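Local coordinates for peptidase S9 prolyl oligopeptidase catalytic domain-containing protein (Pyrococcus horikoshii, PDB 4HXF) that probably acts as a serine peptidase of the acylaminoacyl peptidase type, a hexameric enzyme pairing a beta-propeller with an alpha/beta-hydrolase domain, at residues K99-K104 with T153-D158; I106-W111 with L119-K124; V164-E169 with W205-E210. All coordinates share one frame; numbering follows the deposited sequence.

Contact 1. Residues K99-K104 with T153-D158; sequences KVLEAK and TFWVID. With MG (magnesium ion), chain F.
Val100 and Leu101 lie over Asp158 and Ile157 where the strand segments 99-102 and 153-158 pass 8.5 Å apart in a roughly antiparallel sense, 154° between their directions. That spacing belongs to two stacked sheets, and between the two segments the contact is made by side chains. A classic beta bulge, in which Val100 and Leu101 both face Ile87 of the adjoining strand, lets two consecutive residues turn toward the other sheet. Leu101 contributes the methyl that meets two partners: with CG anti to the backbone N (chi1 -164°), its CD2 drops between two side chains, 3.6 Å from CD1 of Ile157 and 3.7 Å from CE3 of Trp155. The methyl meets the benzo part of the indole obliquely, close to both CE3 and CZ3. Ile157 uses both branches: CD1 goes to Leu101, while CG2 touches CG1 of Val100 at 3.9 Å. At the start of the segment the carbonyl O of Lys99 binds a magnesium ion at 2.2 Å; four waters and OE1 of Glu162 bring the ligands to six, so the metal ties this strand to the turn after strand 151-158. Glu59 of the second subunit accepts a hydrogen bond from the Lys99 N. Asp158 directs its carboxylate elsewhere, with OD1 in a salt bridge to Arg116. In the propeller, strand 97-102 is the outermost strand of one four-stranded sheet and pairs antiparallel with strand 86-91, whereas strand 151-158 runs inside the next sheet between strands 117-124 and 163-171.

Contact 2. Residues I106-W111 with L119-K124; sequences IRSIEW and LAVGFK
Strands 106-111 and 119-124 pair antiparallel at 169°, with a classic beta bulge where Arg107 and Ser108 both face Val121. The O of Val121 accepts two bonds in its carbonyl plane, from Arg107 N at 2.8 Å and from Ser108 N at 3.2 Å. Beyond the bulge the ladder is regular, Glu110 and Leu119 exchanging both backbone bonds. The guanidinium of Arg107 lies over one face of the Phe123 ring, though the modelled closeness of the two groups is doubtful. Its NH1 reaches the O of Gly122 through a water and forms a salt bridge with Glu150. Ser108 OG, held between backbone N and carbonyl carbon (chi1 59°), stands against CB of Val121 at 3.3 Å; a second water links it to the O of Leu119. On the other face, Ala120 CB is met at 4.1 Å by Ile106 CD1 and equally by Ile109 CG2. Gly122 leaves room for CD1 of Ile106 there. The two strands form a beta hairpin, the first half of a four-stranded propeller sheet. Strand 151-158 adjoins strand 117-124, Ile109 packs on Met76 of strand 72-77, and Glu110 and Leu119 touch strand 175-179 of the following sheet.

Contact 3. Residues V164-E169 with W205-E210; sequences VIEQFE and WKDGEE
The indole of Trp205 is covered on both faces: the Phe168 ring lies over one, CE1 sitting 3.4 Å above the plane near its centre, and the backbone of its own turn lies over the other, with Gly208 N and Glu209 O toward the rim. OE2 of Glu210, in a salt bridge with Lys170, comes to the indole edge in plane. Phe168 stacks face-to-face on the five-membered ring, centroids 3.8 Å apart and planes at 19°, and the two side chains run past each other in opposite directions. Chi1 of 56° puts the Phe168 ring between its backbone N and carbonyl carbon, over the indole. Glu166 bends at chi2 and brings OE2 to the indole edge, 3.7 Å from CH2, its carboxylate almost perpendicular to the ring. Its OE1 comes within 3.4 Å of Asp207 OD1, a like-charge approach that Lys345 of the second subunit probably eases: it forms a salt bridge with Glu166 and a weak, long ion pair with Asp207. The type I' turn from Lys206 to Glu209 joins strands 200-206 and 209-217 as a tight hairpin. The stack thus packs that hairpin's end on strand 163-171, outermost in the preceding propeller sheet, while Ile183 of strand 182-188 touches the side chains of both Phe168 and Trp205.

How the contacts relate
The three contacts follow one sector of the beta-propeller through consecutive four-stranded sheets. Contact 2 is nested within the loop closed by contact 1, and contact 3 opens after both have closed. All share the sheet 106-111, 117-124, 151-158, 163-171: contact 2 bonds its first hairpin within the sheet, whereas contacts 1 and 3 use side-chain packing to join its third and last strands to the sheets before and after, so that successive propeller sheets cohere. Centres of contacts 1 and 2 are about 7 Å apart; contact 3 lies about 14 Å from contact 1 and 13 Å from contact 2. Contacts 1 and 3 also meet the second subunit of the hexamer.

Contact 1. Residues K99-K104 with T153-D158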
loop_
_atom_site.group_PDB
_atom_site.type_symbol
_atom_site.label_atom_id
_atom_site.label_comp_id
_atom_site.label_asym_id
_atom_site.label_seq_id
_atom_site.Cartn_x
_atom_site.Cartn_y
_atom_site.Cartn_z
ATOM N N LYS A 99 -1.815 -27.680 1.398
ATOM C CA LYS A 99 -2.077 -27.225 0.039
ATOM C C LYS A 99 -1.347 -28.113 -0.999
ATOM O O LYS A 99 -0.184 -28.400 -0.817
ATOM C CB LYS A 99 -1.632 -25.775 -0.126
ATOM C CG LYS A 99 -2.169 -25.157 -1.429
ATOM N N VAL A 100 -2.044 -28.601 -2.010
ATOM C CA VAL A 100 -1.462 -29.563 -2.979
ATOM C C VAL A 100 -1.214 -28.857 -4.274
ATOM O O VAL A 100 -0.173 -29.175 -4.892
ATOM C CB VAL A 100 -2.459 -30.735 -3.133
ATOM C CG1 VAL A 100 -2.078 -31.611 -4.308
ATOM C CG2 VAL A 100 -2.432 -31.564 -1.778
ATOM N N LEU A 101 -2.089 -27.985 -4.738
ATOM C CA LEU A 101 -1.880 -27.416 -6.076
ATOM C C LEU A 101 -2.625 -26.106 -6.205
ATOM O O LEU A 101 -3.790 -25.986 -5.788
ATOM C CB LEU A 101 -2.392 -28.403 -7.139
ATOM C CG LEU A 101 -1.901 -28.153 -8.580
ATOM C CD1 LEU A 101 -0.402 -28.533 -8.780
ATOM C CD2 LEU A 101 -2.786 -28.936 -9.526
ATOM N N GLU A 102 -2.020 -25.113 -6.824
ATOM C CA GLU A 102 -2.672 -23.800 -6.914
ATOM C C GLU A 102 -3.041 -23.787 -8.295
ATOM O O GLU A 102 -2.023 -23.548 -9.000
ATOM C CB GLU A 102 -1.637 -22.648 -6.713
ATOM C CG GLU A 102 -1.503 -22.106 -5.313
ATOM C CD GLU A 102 -2.339 -20.847 -5.080
ATOM O OE1 GLU A 102 -2.408 -20.435 -3.898
ATOM O OE2 GLU A 102 -2.937 -20.292 -6.043
ATOM N N ALA A 103 -4.399 -23.778 -8.535
ATOM C CA ALA A 103 -5.353 -24.347 -9.584
ATOM C C ALA A 103 -6.379 -23.325 -10.140
ATOM O O ALA A 103 -7.634 -23.544 -10.089
ATOM C CB ALA A 103 -6.220 -25.495 -9.027
ATOM N N LYS A 104 -5.906 -22.228 -10.655
ATOM C CA LYS A 104 -6.798 -21.452 -11.607
ATOM C C LYS A 104 -7.449 -22.218 -12.842
ATOM O O LYS A 104 -6.871 -23.106 -13.510
ATOM C CB LYS A 104 -6.257 -20.052 -11.896
ATOM C CG LYS A 104 -5.881 -19.549 -13.272
ATOM C CD LYS A 104 -5.515 -18.092 -12.971
ATOM N N THR A 153 -8.962 -28.855 -20.160
ATOM C CA THR A 153 -7.748 -29.462 -19.660
ATOM C C THR A 153 -8.060 -30.510 -18.644
ATOM O O THR A 153 -8.980 -30.365 -17.838
ATOM C CB THR A 153 -6.819 -28.324 -19.029
ATOM O OG1 THR A 153 -7.482 -27.808 -17.833
ATOM C CG2 THR A 153 -6.476 -27.262 -20.083
ATOM N N PHE A 154 -7.283 -31.558 -18.693
ATOM C CA PHE A 154 -7.442 -32.677 -17.821
ATOM C C PHE A 154 -6.112 -32.950 -17.133
ATOM O O PHE A 154 -5.061 -33.002 -17.837
ATOM C CB PHE A 154 -7.830 -33.949 -18.564
ATOM C CG PHE A 154 -9.187 -33.866 -19.256
ATOM C CD1 PHE A 154 -9.327 -33.198 -20.474
ATOM C CD2 PHE A 154 -10.272 -34.393 -18.659
ATOM C CE1 PHE A 154 -10.565 -33.111 -21.069
ATOM C CE2 PHE A 154 -11.529 -34.309 -19.284
ATOM C CZ PHE A 154 -11.657 -33.624 -20.466
ATOM N N TRP A 155 -6.128 -32.946 -15.788
ATOM C CA TRP A 155 -4.909 -33.163 -15.036
ATOM C C TRP A 155 -5.090 -34.318 -14.097
ATOM O O TRP A 155 -6.035 -34.324 -13.299
ATOM C CB TRP A 155 -4.570 -31.943 -14.173
ATOM C CG TRP A 155 -4.296 -30.618 -14.881
ATOM C CD1 TRP A 155 -3.944 -30.389 -16.153
ATOM C CD2 TRP A 155 -4.154 -29.299 -14.230
ATOM N NE1 TRP A 155 -3.777 -29.035 -16.390
ATOM C CE2 TRP A 155 -3.856 -28.349 -15.288
ATOM C CE3 TRP A 155 -4.289 -28.824 -12.922
ATOM C CZ2 TRP A 155 -3.722 -26.946 -15.035
ATOM C CZ3 TRP A 155 -4.149 -27.424 -12.684
ATOM C CH2 TRP A 155 -3.867 -26.520 -13.720
ATOM N N VAL A 156 -4.168 -35.239 -14.060
ATOM C CA VAL A 156 -4.128 -36.240 -12.988
ATOM C C VAL A 156 -3.079 -35.746 -11.974
ATOM O O VAL A 156 -1.894 -35.526 -12.288
ATOM C CB VAL A 156 -3.715 -37.573 -13.496
ATOM C CG1 VAL A 156 -3.601 -38.591 -12.364
ATOM C CG2 VAL A 156 -4.704 -38.042 -14.647
ATOM N N ILE A 157 -3.536 -35.570 -10.749
ATOM C CA ILE A 157 -2.741 -35.012 -9.656
ATOM C C ILE A 157 -2.456 -36.055 -8.613
ATOM O O ILE A 157 -3.360 -36.709 -8.051
ATOM C CB ILE A 157 -3.452 -33.811 -8.999
ATOM C CG1 ILE A 157 -3.791 -32.699 -9.997
ATOM C CG2 ILE A 157 -2.615 -33.162 -7.841
ATOM C CD1 ILE A 157 -4.915 -31.814 -9.499
ATOM N N ASP A 158 -1.168 -36.244 -8.303
ATOM C CA ASP A 158 -0.733 -37.049 -7.183
ATOM C C ASP A 158 -0.810 -36.186 -5.922
ATOM O O ASP A 158 -0.079 -35.198 -5.822
ATOM C CB ASP A 158 0.667 -37.581 -7.349
ATOM C CG ASP A 158 1.161 -38.248 -6.120
ATOM O OD1 ASP A 158 0.307 -38.703 -5.280
ATOM O OD2 ASP A 158 2.409 -38.420 -5.936
HETATM MG MG MG F . 1.969 -28.296 -0.829
HETATM O O HOH W 1 1.781 -27.225 -2.623
HETATM O O HOH W 2 2.133 -29.437 0.873
HETATM O O HOH W 3 1.946 -26.621 0.280
HETATM O O HOH W 4 4.025 -28.075 -1.142
#

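Contact 2. Residues I106-W111 with L119-K124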
loop_
_atom_site.group_PDB
_atom_site.type_symbol
_atom_site.label_atom_id
_atom_site.label_comp_id
_atom_site.label_asym_id
_atom_site.label_seq_id
_atom_site.Cartn_x
_atom_site.Cartn_y
_atom_site.Cartn_z
ATOM N N ILE A 106 -9.912 -24.442 -12.640
ATOM C CA ILE A 106 -10.319 -25.802 -12.382
ATOM C C ILE A 106 -11.753 -25.796 -12.090
ATOM O O ILE A 106 -12.177 -24.942 -11.319
ATOM C CB ILE A 106 -9.544 -26.388 -11.150
ATOM C CG1 ILE A 106 -8.083 -26.537 -11.556
ATOM C CG2 ILE A 106 -10.170 -27.712 -10.707
ATOM C CD1 ILE A 106 -7.846 -27.340 -12.849
ATOM N N ARG A 107 -12.517 -26.651 -12.740
ATOM C CA ARG A 107 -13.961 -26.758 -12.612
ATOM C C ARG A 107 -14.405 -27.970 -11.776
ATOM O O ARG A 107 -15.544 -28.039 -11.288
ATOM C CB ARG A 107 -14.662 -26.792 -13.957
ATOM C CG ARG A 107 -14.527 -25.495 -14.784
ATOM C CD ARG A 107 -15.434 -25.428 -16.009
ATOM N NE ARG A 107 -15.302 -24.100 -16.668
ATOM C CZ ARG A 107 -15.111 -23.877 -17.999
ATOM N NH1 ARG A 107 -14.974 -24.897 -18.815
ATOM N NH2 ARG A 107 -15.058 -22.609 -18.494
ATOM N N SER A 108 -13.589 -29.029 -11.732
ATOM C CA SER A 108 -14.029 -30.283 -11.063
ATOM C C SER A 108 -12.812 -30.973 -10.482
ATOM O O SER A 108 -11.766 -30.945 -11.096
ATOM C CB SER A 108 -14.781 -31.318 -11.897
ATOM O OG SER A 108 -14.098 -31.859 -13.066
ATOM N N ILE A 109 -13.042 -31.686 -9.374
ATOM C CA ILE A 109 -12.050 -32.587 -8.768
ATOM C C ILE A 109 -12.722 -33.877 -8.355
ATOM O O ILE A 109 -13.807 -33.831 -7.816
ATOM C CB ILE A 109 -11.212 -32.024 -7.556
ATOM C CG1 ILE A 109 -12.116 -31.313 -6.524
ATOM C CG2 ILE A 109 -10.165 -30.994 -8.102
ATOM C CD1 ILE A 109 -11.345 -30.991 -5.231
ATOM N N GLU A 110 -12.090 -35.002 -8.612
ATOM C CA GLU A 110 -12.620 -36.332 -8.259
ATOM C C GLU A 110 -11.506 -37.276 -7.859
ATOM O O GLU A 110 -10.493 -37.430 -8.624
ATOM C CB GLU A 110 -13.358 -36.969 -9.511
ATOM C CG GLU A 110 -13.937 -38.318 -9.357
ATOM C CD GLU A 110 -14.387 -39.115 -10.672
ATOM O OE1 GLU A 110 -14.178 -38.742 -11.759
ATOM O OE2 GLU A 110 -14.878 -40.222 -10.485
ATOM N N TRP A 111 -11.696 -38.005 -6.743
ATOM C CA TRP A 111 -10.699 -39.049 -6.401
ATOM C C TRP A 111 -10.729 -40.230 -7.268
ATOM O O TRP A 111 -11.821 -40.777 -7.593
ATOM C CB TRP A 111 -10.961 -39.544 -4.991
ATOM C CG TRP A 111 -10.632 -38.578 -3.914
ATOM C CD1 TRP A 111 -11.495 -37.815 -3.179
ATOM C CD2 TRP A 111 -9.295 -38.311 -3.378
ATOM N NE1 TRP A 111 -10.803 -37.085 -2.217
ATOM C CE2 TRP A 111 -9.474 -37.398 -2.267
ATOM C CE3 TRP A 111 -8.028 -38.733 -3.701
ATOM C CZ2 TRP A 111 -8.406 -36.884 -1.539
ATOM C CZ3 TRP A 111 -6.953 -38.245 -2.941
ATOM C CH2 TRP A 111 -7.109 -37.379 -1.875
ATOM N N LEU A 119 -8.455 -36.536 -10.289
ATOM C CA LEU A 119 -8.626 -35.974 -11.616
ATOM C C LEU A 119 -9.180 -34.605 -11.516
ATOM O O LEU A 119 -10.253 -34.432 -10.908
ATOM C CB LEU A 119 -9.573 -36.845 -12.435
ATOM C CG LEU A 119 -10.005 -36.340 -13.843
ATOM C CD1 LEU A 119 -8.771 -36.141 -14.756
ATOM C CD2 LEU A 119 -11.132 -37.189 -14.479
ATOM N N ALA A 120 -8.519 -33.604 -12.083
ATOM C CA ALA A 120 -9.049 -32.225 -12.149
ATOM C C ALA A 120 -9.340 -31.929 -13.596
ATOM O O ALA A 120 -8.493 -32.121 -14.496
ATOM C CB ALA A 120 -8.045 -31.246 -11.591
ATOM N N VAL A 121 -10.458 -31.283 -13.876
ATOM C CA VAL A 121 -10.850 -30.853 -15.193
ATOM C C VAL A 121 -11.038 -29.371 -15.137
ATOM O O VAL A 121 -11.640 -28.844 -14.205
ATOM C CB VAL A 121 -12.103 -31.579 -15.651
ATOM C CG1 VAL A 121 -12.511 -31.090 -17.109
ATOM C CG2 VAL A 121 -11.987 -33.095 -15.520
ATOM N N GLY A 122 -10.412 -28.691 -16.076
ATOM C CA GLY A 122 -10.432 -27.248 -16.131
ATOM C C GLY A 122 -10.410 -26.759 -17.543
ATOM O O GLY A 122 -10.873 -27.406 -18.470
ATOM N N PHE A 123 -9.904 -25.529 -17.746
ATOM C CA PHE A 123 -9.905 -24.965 -19.085
ATOM C C PHE A 123 -8.731 -23.985 -19.253
ATOM O O PHE A 123 -8.140 -23.542 -18.206
ATOM C CB PHE A 123 -11.217 -24.264 -19.396
ATOM C CG PHE A 123 -11.520 -23.101 -18.503
ATOM C CD1 PHE A 123 -12.168 -23.263 -17.271
ATOM C CD2 PHE A 123 -11.122 -21.821 -18.869
ATOM C CE1 PHE A 123 -12.454 -22.118 -16.451
ATOM C CE2 PHE A 123 -11.401 -20.713 -18.072
ATOM C CZ PHE A 123 -12.076 -20.860 -16.883
ATOM N N LYS A 124 -8.417 -23.640 -20.512
ATOM C CA LYS A 124 -7.407 -22.684 -20.813
ATOM C C LYS A 124 -7.860 -21.907 -22.017
ATOM O O LYS A 124 -8.506 -22.471 -22.896
ATOM C CB LYS A 124 -6.036 -23.324 -21.060
ATOM C CG LYS A 124 -5.875 -24.361 -22.156
ATOM C CD LYS A 124 -4.352 -24.612 -22.387
ATOM C CE LYS A 124 -3.942 -25.965 -22.991
ATOM N NZ LYS A 124 -4.991 -26.733 -23.700
HETATM O O HOH W 5 -13.612 -27.616 -17.690
HETATM O O HOH W 6 -12.893 -33.925 -11.976
#

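Contact 3. Residues V164-E169 with W205-E210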
loop_
_atom_site.group_PDB
_atom_site.type_symbol
_atom_site.label_atom_id
_atom_site.label_comp_id
_atom_site.label_asym_id
_atom_site.label_seq_id
_atom_site.Cartn_x
_atom_site.Cartn_y
_atom_site.Cartn_z
ATOM N N VAL A 164 1.239 -32.754 -10.953
ATOM C CA VAL A 164 0.419 -33.157 -12.092
ATOM C C VAL A 164 1.329 -34.238 -12.729
ATOM O O VAL A 164 2.499 -33.955 -13.189
ATOM C CB VAL A 164 0.150 -31.983 -13.041
ATOM C CG1 VAL A 164 -0.400 -32.584 -14.387
ATOM C CG2 VAL A 164 -0.747 -30.885 -12.445
ATOM N N ILE A 165 0.824 -35.441 -12.817
ATOM C CA ILE A 165 1.539 -36.590 -13.351
ATOM C C ILE A 165 1.118 -36.943 -14.797
ATOM O O ILE A 165 1.864 -37.634 -15.500
ATOM C CB ILE A 165 1.561 -37.785 -12.438
ATOM C CG1 ILE A 165 0.222 -38.369 -12.272
ATOM C CG2 ILE A 165 2.309 -37.465 -11.092
ATOM C CD1 ILE A 165 0.234 -39.587 -11.332
ATOM N N GLU A 166 -0.054 -36.487 -15.228
ATOM C CA GLU A 166 -0.456 -36.624 -16.619
ATOM C C GLU A 166 -1.343 -35.475 -16.894
ATOM O O GLU A 166 -2.095 -35.002 -16.028
ATOM C CB GLU A 166 -1.352 -37.855 -16.768
ATOM C CG GLU A 166 -0.812 -39.183 -16.395
ATOM C CD GLU A 166 -0.083 -39.878 -17.516
ATOM O OE1 GLU A 166 0.351 -41.025 -17.276
ATOM O OE2 GLU A 166 0.108 -39.260 -18.601
ATOM N N GLN A 167 -1.287 -35.015 -18.133
ATOM C CA GLN A 167 -2.180 -33.965 -18.539
ATOM C C GLN A 167 -2.489 -34.084 -20.010
ATOM O O GLN A 167 -1.641 -34.589 -20.814
ATOM C CB GLN A 167 -1.595 -32.627 -18.293
ATOM C CG GLN A 167 -0.353 -32.263 -19.010
ATOM C CD GLN A 167 0.247 -31.062 -18.314
ATOM O OE1 GLN A 167 -0.260 -29.922 -18.473
ATOM N NE2 GLN A 167 1.252 -31.313 -17.446
ATOM N N PHE A 168 -3.671 -33.609 -20.402
ATOM C CA PHE A 168 -4.030 -33.568 -21.826
ATOM C C PHE A 168 -5.148 -32.552 -22.002
ATOM O O PHE A 168 -5.766 -32.115 -21.050
ATOM C CB PHE A 168 -4.426 -34.925 -22.430
ATOM C CG PHE A 168 -5.558 -35.659 -21.738
ATOM C CD1 PHE A 168 -5.322 -36.446 -20.589
ATOM C CD2 PHE A 168 -6.877 -35.600 -22.214
ATOM C CE1 PHE A 168 -6.377 -37.058 -19.902
ATOM C CE2 PHE A 168 -7.914 -36.218 -21.532
ATOM C CZ PHE A 168 -7.661 -36.953 -20.445
ATOM N N GLU A 169 -5.372 -32.203 -23.257
ATOM C CA GLU A 169 -6.423 -31.234 -23.632
ATOM C C GLU A 169 -7.412 -31.833 -24.622
ATOM O O GLU A 169 -7.107 -32.796 -25.366
ATOM C CB GLU A 169 -5.814 -29.946 -24.153
ATOM C CG GLU A 169 -5.502 -29.879 -25.603
ATOM C CD GLU A 169 -5.001 -28.452 -25.997
ATOM O OE1 GLU A 169 -5.448 -27.925 -27.013
ATOM O OE2 GLU A 169 -4.209 -27.887 -25.258
ATOM N N TRP A 205 -9.397 -43.329 -21.910
ATOM C CA TRP A 205 -8.026 -42.764 -21.899
ATOM C C TRP A 205 -7.231 -43.385 -20.773
ATOM O O TRP A 205 -7.692 -43.550 -19.645
ATOM C CB TRP A 205 -8.097 -41.252 -21.771
ATOM C CG TRP A 205 -6.844 -40.496 -22.079
ATOM C CD1 TRP A 205 -6.526 -39.755 -23.221
ATOM C CD2 TRP A 205 -5.702 -40.318 -21.171
ATOM N NE1 TRP A 205 -5.311 -39.188 -23.083
ATOM C CE2 TRP A 205 -4.762 -39.485 -21.879
ATOM C CE3 TRP A 205 -5.452 -40.675 -19.891
ATOM C CZ2 TRP A 205 -3.559 -39.070 -21.314
ATOM C CZ3 TRP A 205 -4.196 -40.289 -19.308
ATOM C CH2 TRP A 205 -3.286 -39.495 -20.009
ATOM N N LYS A 206 -6.012 -43.816 -21.081
ATOM C CA LYS A 206 -5.072 -44.215 -20.047
ATOM C C LYS A 206 -3.621 -44.026 -20.549
ATOM O O LYS A 206 -3.267 -44.416 -21.665
ATOM C CB LYS A 206 -5.272 -45.676 -19.686
ATOM C CG LYS A 206 -4.390 -46.153 -18.504
ATOM C CD LYS A 206 -4.906 -47.515 -18.076
ATOM C CE LYS A 206 -4.096 -48.186 -16.984
ATOM N NZ LYS A 206 -4.875 -49.409 -16.598
ATOM N N ASP A 207 -2.794 -43.445 -19.695
ATOM C CA ASP A 207 -1.339 -43.389 -19.939
ATOM C C ASP A 207 -0.993 -42.831 -21.279
ATOM O O ASP A 207 -0.121 -43.355 -21.990
ATOM C CB ASP A 207 -0.759 -44.827 -19.704
ATOM C CG ASP A 207 -0.786 -45.217 -18.217
ATOM O OD1 ASP A 207 -0.643 -44.268 -17.409
ATOM O OD2 ASP A 207 -1.058 -46.394 -17.868
ATOM N N GLY A 208 -1.746 -41.796 -21.678
ATOM C CA GLY A 208 -1.461 -41.068 -22.893
ATOM C C GLY A 208 -1.970 -41.644 -24.172
ATOM O O GLY A 208 -1.686 -41.122 -25.219
ATOM N N GLU A 209 -2.714 -42.734 -24.099
ATOM C CA GLU A 209 -3.335 -43.344 -25.263
ATOM C C GLU A 209 -4.825 -43.407 -25.016
ATOM O O GLU A 209 -5.241 -43.408 -23.856
ATOM C CB GLU A 209 -2.856 -44.798 -25.334
ATOM C CG GLU A 209 -1.351 -44.864 -25.414
ATOM C CD GLU A 209 -0.899 -46.206 -25.913
ATOM O OE1 GLU A 209 -0.392 -46.247 -27.061
ATOM O OE2 GLU A 209 -1.103 -47.210 -25.171
ATOM N N GLU A 210 -5.602 -43.471 -26.084
ATOM C CA GLU A 210 -7.077 -43.533 -25.966
ATOM C C GLU A 210 -7.650 -44.436 -27.024
ATOM O O GLU A 210 -7.028 -44.690 -28.074
ATOM C CB GLU A 210 -7.751 -42.115 -26.066
ATOM C CG GLU A 210 -7.725 -41.509 -27.420
ATOM C CD GLU A 210 -8.201 -40.067 -27.461
ATOM O OE1 GLU A 210 -8.196 -39.602 -28.606
ATOM O OE2 GLU A 210 -8.658 -39.502 -26.439
#